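Local coordinates for uncharacterized protein (PDB 2ZYZ) that probably serves as the structural subunit of a heteromeric RNA-splicing endonuclease and may bind nucleic acid, at residues Ile76-Gly79 and Glu80-Met84. Sequence-based numbering, arbitrary orientation.
Sequences INMG and ETLSM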
ATOM      1  N   ILE C  76     -17.084  14.464   0.154  1.00 20.10           N
ATOM      2  CA  ILE C  76     -16.431  15.317   1.109  1.00 20.09           C
ATOM      3  C   ILE C  76     -16.976  16.739   0.987  1.00 20.56           C
ATOM      4  O   ILE C  76     -17.250  17.356   1.914  1.00 21.01           O
ATOM      5  CB  ILE C  76     -14.934  15.298   0.889  1.00 19.65           C
ATOM      6  CG1 ILE C  76     -14.382  13.917   1.194  1.00 19.04           C
ATOM      7  CG2 ILE C  76     -14.306  16.383   1.619  1.00 21.23           C
ATOM      8  CD1 ILE C  76     -13.011  13.681   0.797  1.00 18.26           C
ATOM      9  N   ASN C  77     -17.166  17.187  -0.210  1.00 21.62           N
ATOM     10  CA  ASN C  77     -17.711  18.496  -0.412  1.00 24.20           C
ATOM     11  C   ASN C  77     -19.139  18.575   0.094  1.00 24.20           C
ATOM     12  O   ASN C  77     -19.523  19.520   0.632  1.00 24.43           O
ATOM     13  CB  ASN C  77     -17.662  18.829  -1.900  1.00 25.15           C
ATOM     14  CG  ASN C  77     -18.065  20.250  -2.206  1.00 29.39           C
ATOM     15  OD1 ASN C  77     -18.936  20.496  -3.002  1.00 33.58           O
ATOM     16  ND2 ASN C  77     -17.402  21.170  -1.603  1.00 30.92           N
ATOM     17  N   MET C  78     -19.943  17.572  -0.130  1.00 24.71           N
ATOM     18  CA  MET C  78     -21.252  17.551   0.503  1.00 25.34           C
ATOM     19  C   MET C  78     -21.186  17.718   2.022  1.00 24.79           C
ATOM     20  O   MET C  78     -21.938  18.401   2.587  1.00 23.89           O
ATOM     21  CB  MET C  78     -21.955  16.252   0.191  1.00 25.15           C
ATOM     22  CG  MET C  78     -23.206  16.337  -0.486  1.00 26.64           C
ATOM     23  SD  MET C  78     -23.990  14.754  -0.562  1.00 27.54           S
ATOM     24  CE  MET C  78     -22.959  14.032  -1.655  1.00 26.16           C
ATOM     25  N   GLY C  79     -20.232  17.091   2.674  1.00 24.04           N
ATOM     26  CA  GLY C  79     -20.166  17.247   4.091  1.00 23.39           C
ATOM     27  C   GLY C  79     -19.870  18.674   4.486  1.00 24.37           C
ATOM     28  O   GLY C  79     -20.373  19.149   5.458  1.00 24.44           O
ATOM     29  N   GLU C  80     -19.009  19.329   3.721  1.00 23.94           N
ATOM     30  CA  GLU C  80     -18.709  20.722   3.945  1.00 25.07           C
ATOM     31  C   GLU C  80     -19.988  21.544   3.722  1.00 24.98           C
ATOM     32  O   GLU C  80     -20.330  22.309   4.507  1.00 24.99           O
ATOM     33  CB  GLU C  80     -17.559  21.214   3.044  1.00 24.97           C
ATOM     34  CG  GLU C  80     -16.220  20.629   3.380  1.00 25.25           C
ATOM     35  CD  GLU C  80     -15.054  21.268   2.658  1.00 27.34           C
ATOM     36  OE1 GLU C  80     -15.183  22.385   2.229  1.00 30.66           O
ATOM     37  OE2 GLU C  80     -14.000  20.657   2.548  1.00 28.50           O
ATOM     38  N   THR C  81     -20.689  21.279   2.649  1.00 25.88           N
ATOM     39  CA  THR C  81     -21.898  22.002   2.303  1.00 27.11           C
ATOM     40  C   THR C  81     -22.996  21.827   3.327  1.00 27.08           C
ATOM     41  O   THR C  81     -23.720  22.731   3.585  1.00 27.61           O
ATOM     42  CB  THR C  81     -22.418  21.525   0.986  1.00 26.91           C
ATOM     43  OG1 THR C  81     -21.565  21.952  -0.054  1.00 29.74           O
ATOM     44  CG2 THR C  81     -23.811  21.970   0.724  1.00 30.60           C
ATOM     45  N   LEU C  82     -23.094  20.631   3.881  1.00 26.75           N
ATOM     46  CA  LEU C  82     -24.102  20.286   4.866  1.00 25.91           C
ATOM     47  C   LEU C  82     -23.611  20.583   6.287  1.00 24.50           C
ATOM     48  O   LEU C  82     -24.280  20.340   7.208  1.00 25.30           O
ATOM     49  CB  LEU C  82     -24.447  18.812   4.756  1.00 25.79           C
ATOM     50  CG  LEU C  82     -25.402  18.212   3.708  1.00 26.34           C
ATOM     51  CD1 LEU C  82     -25.284  18.786   2.404  1.00 29.34           C
ATOM     52  CD2 LEU C  82     -25.382  16.769   3.635  1.00 28.25           C
ATOM     53  N   SER C  83     -22.413  21.101   6.415  1.00 24.28           N
ATOM     54  CA  SER C  83     -21.780  21.211   7.700  1.00 23.72           C
ATOM     55  C   SER C  83     -21.651  20.053   8.623  1.00 24.00           C
ATOM     56  O   SER C  83     -21.841  20.175   9.771  1.00 24.77           O
ATOM     57  CB  SER C  83     -22.237  22.447   8.463  1.00 24.40           C
ATOM     58  OG  SER C  83     -22.130  23.582   7.669  1.00 21.34           O
ATOM     59  N   MET C  84     -21.260  18.899   8.104  1.00 23.38           N
ATOM     60  CA  MET C  84     -21.185  17.663   8.878  1.00 23.25           C
ATOM     61  C   MET C  84     -19.860  16.937   8.594  1.00 22.48           C
ATOM     62  O   MET C  84     -19.451  16.911   7.492  1.00 23.18           O
ATOM     63  CB  MET C  84     -22.327  16.728   8.477  1.00 22.76           C
ATOM     64  CG  MET C  84     -23.651  17.167   8.922  1.00 23.25           C
ATOM     65  SD  MET C  84     -24.943  16.087   8.385  1.00 24.99           S
ATOM     66  CE  MET C  84     -26.284  16.712   9.242  1.00 23.52           C
TER
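Gly79 and Met84 close the C-terminal end of helix 69-81: Met84 N donates to Gly79 O at 2.8 Å, a nearly straight bond (168° at the hydrogen). Together with the 3.1 Å bond from Ser83 N back to Glu80 O, this makes a Schellman motif, in which Ser83 takes positive phi (52°) and reverses the chain. Glycine suits this place: with no side chain there, Met84 O comes to 3.5 Å from Gly79 CA.

Upstream, regular i to i+4 backbone bonds continue the last turn, from Glu80 N to Ile76 O, Thr81 N to Asn77 O (2.9 Å) and Leu82 N to Met78 O. Thr81 OG1, turned beside its own backbone N (chi1 -71°), reaches back to Asn77 O in a weak second bond of 3.2 Å, an arrangement open to a short hydroxyl side chain on an exposed helix face.

Apolar contact is slight: Met78 CG meets Leu82 CD1 at 4.3 Å.

Leu82 CD1 also lies in front of Met78 O, 3.4 Å away.

Extended beyond CG, Glu80 runs outward and back past Ile76 O (3.7 Å from Glu80 CG), its OE2 forming a salt bridge with Arg106.

The turn ends the helix of the beta-alpha-beta unit formed by strand 55-62, helix 69-81 and strand 86-91. Met78 packs on Leu57 and Ile47, Ile76 on Val102 of strand 97-104, and Met84 on Ile49, just before strand 86-91.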